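Local coordinates for protein UDP-N-acetylglucosamine 4,6-dehydratase (Vibrio fischeri, PDB 3PVZ) that binds NAD in a Rossmann-type domain and is probably a lyase that dehydrates UDP-N-acetylglucosamine, at residues S127-D139 with I361-I375. Residues are numbered along the deposited sequence; the frame is centred on the assembly and turned at random. Where two conformers were deposited one is given.
Sequences SEKDPFTLMRMID and IGQMKTDRQWTKEEI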
loop_
_atom_site.group_PDB
_atom_site.type_symbol
_atom_site.label_atom_id
_atom_site.label_comp_id
_atom_site.label_asym_id
_atom_site.label_seq_id
_atom_site.Cartn_x
_atom_site.Cartn_y
_atom_site.Cartn_z
ATOM N N SER A 127 -0.219 -4.418 12.903
ATOM C CA SER A 127 0.162 -3.018 12.795
ATOM C C SER A 127 0.175 -2.370 14.179
ATOM O O SER A 127 0.529 -1.209 14.330
ATOM C CB SER A 127 -0.734 -2.267 11.795
ATOM O OG SER A 127 -0.413 -2.658 10.453
ATOM N N GLU A 128 -0.192 -3.150 15.186
ATOM C CA GLU A 128 -0.013 -2.808 16.586
ATOM C C GLU A 128 1.380 -2.925 17.164
ATOM O O GLU A 128 1.586 -2.480 18.287
ATOM C CB GLU A 128 -0.808 -3.799 17.426
ATOM C CG GLU A 128 -2.073 -3.298 17.904
ATOM C CD GLU A 128 -2.739 -4.337 18.766
ATOM O OE1 GLU A 128 -2.133 -4.718 19.794
ATOM O OE2 GLU A 128 -3.862 -4.745 18.405
ATOM N N LYS A 129 2.275 -3.630 16.476
ATOM C CA LYS A 129 3.605 -3.989 17.016
ATOM C C LYS A 129 4.237 -2.873 17.787
ATOM O O LYS A 129 4.696 -3.046 18.898
ATOM C CB LYS A 129 4.597 -4.256 15.868
ATOM C CG LYS A 129 4.609 -5.676 15.306
ATOM C CD LYS A 129 5.523 -5.821 14.055
ATOM C CE LYS A 129 5.607 -4.615 13.130
ATOM N NZ LYS A 129 6.665 -3.552 13.535
ATOM N N ASP A 130 4.307 -1.731 17.119
ATOM C CA ASP A 130 5.201 -0.668 17.509
ATOM C C ASP A 130 4.417 0.616 17.601
ATOM O O ASP A 130 3.351 0.712 17.070
ATOM C CB ASP A 130 6.341 -0.554 16.498
ATOM C CG ASP A 130 5.876 -0.060 15.138
ATOM O OD1 ASP A 130 5.471 -0.879 14.289
ATOM O OD2 ASP A 130 5.941 1.161 14.908
ATOM N N PRO A 131 4.942 1.598 18.318
ATOM C CA PRO A 131 4.107 2.758 18.500
ATOM C C PRO A 131 3.987 3.636 17.232
ATOM O O PRO A 131 3.106 4.476 17.161
ATOM C CB PRO A 131 4.787 3.501 19.661
ATOM C CG PRO A 131 6.181 2.978 19.752
ATOM C CD PRO A 131 6.253 1.705 18.990
ATOM N N PHE A 132 4.838 3.416 16.238
ATOM C CA PHE A 132 4.862 4.300 15.085
ATOM C C PHE A 132 3.819 3.841 14.074
ATOM O O PHE A 132 3.009 4.633 13.628
ATOM C CB PHE A 132 6.276 4.377 14.524
ATOM C CG PHE A 132 7.337 4.436 15.598
ATOM C CD1 PHE A 132 7.395 5.518 16.470
ATOM C CD2 PHE A 132 8.233 3.386 15.771
ATOM C CE1 PHE A 132 8.354 5.569 17.487
ATOM C CE2 PHE A 132 9.191 3.432 16.775
ATOM C CZ PHE A 132 9.255 4.538 17.628
ATOM N N THR A 133 3.784 2.558 13.778
ATOM C CA THR A 133 2.721 2.008 12.956
ATOM C C THR A 133 1.338 2.212 13.594
ATOM O O THR A 133 0.374 2.531 12.900
ATOM C CB THR A 133 2.956 0.522 12.654
ATOM O OG1 THR A 133 4.306 0.325 12.206
ATOM C CG2 THR A 133 2.027 0.070 11.570
ATOM N N LEU A 134 1.266 2.091 14.914
ATOM C CA LEU A 134 0.028 2.274 15.657
ATOM C C LEU A 134 -0.490 3.690 15.529
ATOM O O LEU A 134 -1.680 3.909 15.426
ATOM C CB LEU A 134 0.288 1.952 17.128
ATOM C CG LEU A 134 -0.845 1.814 18.147
ATOM C CD1 LEU A 134 -1.960 0.892 17.659
ATOM C CD2 LEU A 134 -0.283 1.299 19.470
HETATM N N MSE A 135 0.408 4.663 15.567
HETATM C CA MSE A 135 0.014 6.064 15.418
HETATM C C MSE A 135 -0.478 6.273 14.000
HETATM O O MSE A 135 -1.464 6.944 13.800
HETATM C CB MSE A 135 1.167 7.021 15.701
HETATM C CG MSE A 135 0.874 8.484 15.539
HETATM SE SE MSE A 135 -0.499 9.066 16.730
HETATM C CE MSE A 135 0.681 9.535 18.239
ATOM N N ARG A 136 0.182 5.663 13.024
ATOM C CA ARG A 136 -0.266 5.809 11.656
ATOM C C ARG A 136 -1.681 5.246 11.460
ATOM O O ARG A 136 -2.455 5.769 10.704
ATOM C CB ARG A 136 0.719 5.167 10.659
ATOM C CG ARG A 136 0.217 5.308 9.248
ATOM C CD ARG A 136 1.143 4.772 8.189
ATOM N NE ARG A 136 0.463 4.862 6.904
ATOM C CZ ARG A 136 0.486 3.933 5.949
ATOM N NH1 ARG A 136 1.144 2.799 6.096
ATOM N NH2 ARG A 136 -0.215 4.099 4.859
HETATM N N MSE A 137 -1.977 4.150 12.127
HETATM C CA MSE A 137 -3.263 3.475 12.027
HETATM C C MSE A 137 -4.323 4.377 12.609
HETATM O O MSE A 137 -5.426 4.425 12.136
HETATM C CB MSE A 137 -3.186 2.105 12.792
HETATM C CG MSE A 137 -4.478 1.628 13.428
HETATM SE SE MSE A 137 -4.340 -0.074 14.401
HETATM C CE MSE A 137 -4.533 -1.040 12.664
ATOM N N ILE A 138 -3.978 5.088 13.665
ATOM C CA ILE A 138 -4.901 6.048 14.262
ATOM C C ILE A 138 -5.144 7.210 13.285
ATOM O O ILE A 138 -6.277 7.679 13.166
ATOM C CB ILE A 138 -4.372 6.608 15.595
ATOM C CG1 ILE A 138 -4.449 5.553 16.694
ATOM C CG2 ILE A 138 -5.167 7.832 16.009
ATOM C CD1 ILE A 138 -3.578 5.912 17.860
ATOM N N ASP A 139 -4.097 7.641 12.586
ATOM C CA ASP A 139 -4.194 8.781 11.661
ATOM C C ASP A 139 -5.026 8.412 10.459
ATOM O O ASP A 139 -5.939 9.181 10.055
ATOM C CB ASP A 139 -2.811 9.270 11.181
ATOM C CG ASP A 139 -2.138 10.201 12.168
ATOM O OD1 ASP A 139 -2.858 10.789 13.006
ATOM O OD2 ASP A 139 -0.877 10.351 12.111
ATOM N N ILE A 361 -3.470 13.002 21.468
ATOM C CA ILE A 361 -2.756 12.530 20.278
ATOM C C ILE A 361 -1.907 13.664 19.698
ATOM O O ILE A 361 -0.722 13.449 19.413
ATOM C CB ILE A 361 -3.678 11.957 19.196
ATOM C CG1 ILE A 361 -4.286 10.629 19.648
ATOM C CG2 ILE A 361 -2.889 11.718 17.901
ATOM C CD1 ILE A 361 -3.334 9.439 19.526
ATOM N N GLY A 362 -2.502 14.854 19.539
ATOM C CA GLY A 362 -1.789 16.043 19.035
ATOM C C GLY A 362 -0.491 16.326 19.819
ATOM O O GLY A 362 0.526 16.656 19.218
ATOM N N GLN A 363 -0.541 16.159 21.146
ATOM C CA GLN A 363 0.610 16.419 22.021
ATOM C C GLN A 363 1.665 15.329 21.908
ATOM O O GLN A 363 2.842 15.605 22.031
ATOM C CB GLN A 363 0.198 16.595 23.502
ATOM C CG GLN A 363 1.325 17.193 24.423
ATOM C CD GLN A 363 1.658 18.689 24.127
ATOM O OE1 GLN A 363 0.776 19.558 24.190
ATOM N NE2 GLN A 363 2.931 18.978 23.809
HETATM N N MSE A 364 1.268 14.083 21.707
HETATM C CA MSE A 364 2.257 13.075 21.410
HETATM C C MSE A 364 2.999 13.470 20.127
HETATM O O MSE A 364 4.205 13.357 20.046
HETATM C CB MSE A 364 1.610 11.706 21.252
HETATM C CG MSE A 364 1.153 11.071 22.553
HETATM SE SE MSE A 364 0.305 9.346 22.213
HETATM C CE MSE A 364 -1.312 9.613 23.301
ATOM N N LYS A 365 2.272 13.941 19.127
ATOM C CA LYS A 365 2.896 14.347 17.863
ATOM C C LYS A 365 3.808 15.573 18.000
ATOM O O LYS A 365 4.761 15.721 17.251
ATOM C CB LYS A 365 1.842 14.626 16.817
ATOM C CG LYS A 365 1.158 13.369 16.296
ATOM C CD LYS A 365 0.119 13.739 15.327
ATOM C CE LYS A 365 -0.746 12.556 14.930
ATOM N NZ LYS A 365 -1.713 12.911 13.814
ATOM N N THR A 366 3.497 16.443 18.946
ATOM C CA THR A 366 4.263 17.650 19.176
ATOM C C THR A 366 5.550 17.262 19.854
ATOM O O THR A 366 6.612 17.734 19.466
ATOM C CB THR A 366 3.482 18.644 20.041
ATOM O OG1 THR A 366 2.400 19.171 19.267
ATOM C CG2 THR A 366 4.376 19.798 20.537
ATOM N N ASP A 367 5.449 16.366 20.832
ATOM C CA ASP A 367 6.602 15.895 21.572
ATOM C C ASP A 367 7.571 15.069 20.714
ATOM O O ASP A 367 8.724 14.852 21.104
ATOM C CB ASP A 367 6.145 15.088 22.798
ATOM C CG ASP A 367 5.245 15.900 23.744
ATOM O OD1 ASP A 367 5.211 17.143 23.627
ATOM O OD2 ASP A 367 4.556 15.292 24.592
ATOM N N ARG A 368 7.104 14.635 19.549
ATOM C CA ARG A 368 7.873 13.830 18.596
ATOM C C ARG A 368 8.271 12.509 19.201
ATOM O O ARG A 368 9.183 11.847 18.707
ATOM C CB ARG A 368 9.131 14.543 18.053
ATOM C CG ARG A 368 9.002 16.005 17.594
ATOM C CD ARG A 368 7.841 16.278 16.700
ATOM N NE ARG A 368 8.181 16.489 15.288
ATOM C CZ ARG A 368 7.292 16.904 14.378
ATOM N NH1 ARG A 368 6.042 17.174 14.756
ATOM N NH2 ARG A 368 7.645 17.079 13.098
ATOM N N GLN A 369 7.585 12.120 20.268
ATOM C CA GLN A 369 7.896 10.882 20.989
ATOM C C GLN A 369 6.682 10.430 21.783
ATOM O O GLN A 369 5.965 11.261 22.350
ATOM C CB GLN A 369 9.118 11.067 21.920
ATOM C CG GLN A 369 8.819 11.582 23.353
ATOM C CD GLN A 369 9.946 12.450 23.951
ATOM O OE1 GLN A 369 11.141 12.132 23.841
ATOM N NE2 GLN A 369 9.555 13.557 24.591
ATOM N N TRP A 370 6.491 9.122 21.836
ATOM C CA TRP A 370 5.404 8.512 22.540
ATOM C C TRP A 370 5.666 7.000 22.623
ATOM O O TRP A 370 6.464 6.444 21.855
ATOM C CB TRP A 370 4.075 8.809 21.839
ATOM C CG TRP A 370 3.957 8.274 20.462
ATOM C CD1 TRP A 370 3.520 7.059 20.115
ATOM C CD2 TRP A 370 4.242 8.963 19.232
ATOM N NE1 TRP A 370 3.518 6.916 18.755
ATOM C CE2 TRP A 370 3.957 8.076 18.187
ATOM C CE3 TRP A 370 4.692 10.244 18.921
ATOM C CZ2 TRP A 370 4.129 8.410 16.845
ATOM C CZ3 TRP A 370 4.865 10.580 17.600
ATOM C CH2 TRP A 370 4.584 9.661 16.568
ATOM N N THR A 371 4.993 6.350 23.565
ATOM C CA THR A 371 5.161 4.931 23.811
ATOM C C THR A 371 3.889 4.240 23.382
ATOM O O THR A 371 2.824 4.859 23.370
ATOM C CB THR A 371 5.341 4.670 25.294
ATOM O OG1 THR A 371 4.208 5.194 25.984
ATOM C CG2 THR A 371 6.646 5.336 25.850
ATOM N N LYS A 372 3.985 2.955 23.055
ATOM C CA LYS A 372 2.799 2.157 22.811
ATOM C C LYS A 372 1.833 2.264 23.988
ATOM O O LYS A 372 0.639 2.488 23.814
ATOM C CB LYS A 372 3.156 0.684 22.588
ATOM C CG LYS A 372 1.886 -0.199 22.530
ATOM C CD LYS A 372 2.054 -1.514 21.807
ATOM C CE LYS A 372 0.670 -2.042 21.402
ATOM N NZ LYS A 372 0.683 -3.450 20.944
ATOM N N GLU A 373 2.366 2.106 25.189
ATOM C CA GLU A 373 1.536 1.992 26.375
ATOM C C GLU A 373 0.820 3.294 26.711
ATOM O O GLU A 373 -0.223 3.278 27.329
ATOM C CB GLU A 373 2.380 1.481 27.556
ATOM C CG GLU A 373 2.687 -0.029 27.440
ATOM C CD GLU A 373 1.438 -0.910 27.671
ATOM O OE1 GLU A 373 0.854 -0.816 28.784
ATOM O OE2 GLU A 373 1.042 -1.680 26.742
ATOM N N GLU A 374 1.379 4.421 26.297
ATOM C CA GLU A 374 0.679 5.696 26.389
ATOM C C GLU A 374 -0.602 5.694 25.534
ATOM O O GLU A 374 -1.643 6.209 25.954
ATOM C CB GLU A 374 1.603 6.790 25.883
ATOM C CG GLU A 374 1.400 8.146 26.488
ATOM C CD GLU A 374 2.331 9.163 25.883
ATOM O OE1 GLU A 374 3.313 8.750 25.214
ATOM O OE2 GLU A 374 2.059 10.376 26.055
ATOM N N ILE A 375 -0.516 5.122 24.332
ATOM C CA ILE A 375 -1.680 5.055 23.438
ATOM C C ILE A 375 -2.728 4.096 24.017
ATOM O O ILE A 375 -3.910 4.444 24.108
ATOM C CB ILE A 375 -1.308 4.618 21.996
ATOM C CG1 ILE A 375 -0.176 5.482 21.421
ATOM C CG2 ILE A 375 -2.543 4.705 21.074
ATOM C CD1 ILE A 375 0.063 5.291 19.941
#
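One face of the Trp370 indole is covered by the selenomethionine Met135. Its methyl CE sits 3.7 Å from the centroid of the five-membered ring, a CH-pi contact over the face. SE lies above the six-membered ring, farther off, in a Met-aromatic contact. Bends at chi2 (61°) and chi3 (89°) fold the chain across the indole, with CB and CG against CZ2. At the ring edge, in plane, is Pro131 O, 2.9 Å from Trp370 NE1. This bond is nearly straight (167°), but NE1 stands above the carbonyl plane. Met135 N reaches the same oxygen from the opposite face, adding the helical bond. The Phe132 ring has Pro131 CG over one face and Trp370 CZ2 at its edge.

Beyond SE lie Ile361 CG2 and Lys365 CE. Ile138 CD1 meets Ile375 CG2 at 3.6 Å, tip to tip, and Leu134 meets Ile375 CD1 likewise. The extended Lys372 chain passes Leu134 CD2 and ends at Glu128, where NZ donates to the backbone O at 3.0 Å. The hydrogen bond from Lys372 NZ to Glu128 OE1, part of a salt bridge, is weak; Glu128 OE2 accepts from Met174 N. Lys365 NZ forms a salt bridge with Asp139 OD1, met on the syn side and somewhat out of the carboxylate plane; its very short length is doubtful.

The contact joins the start of helix 131-154 of the Rossmann-type domain to the C-terminal helices 351-367 and 372-382. Ala105 of the second subunit also packs on Trp370, placing the contact beside the dimer interface. The indole N-H bond fixes the ring's edge while Met135 covers a face. The Lys365 salt bridge and Lys372, held mainly by a backbone carbonyl, flank the apolar side chains.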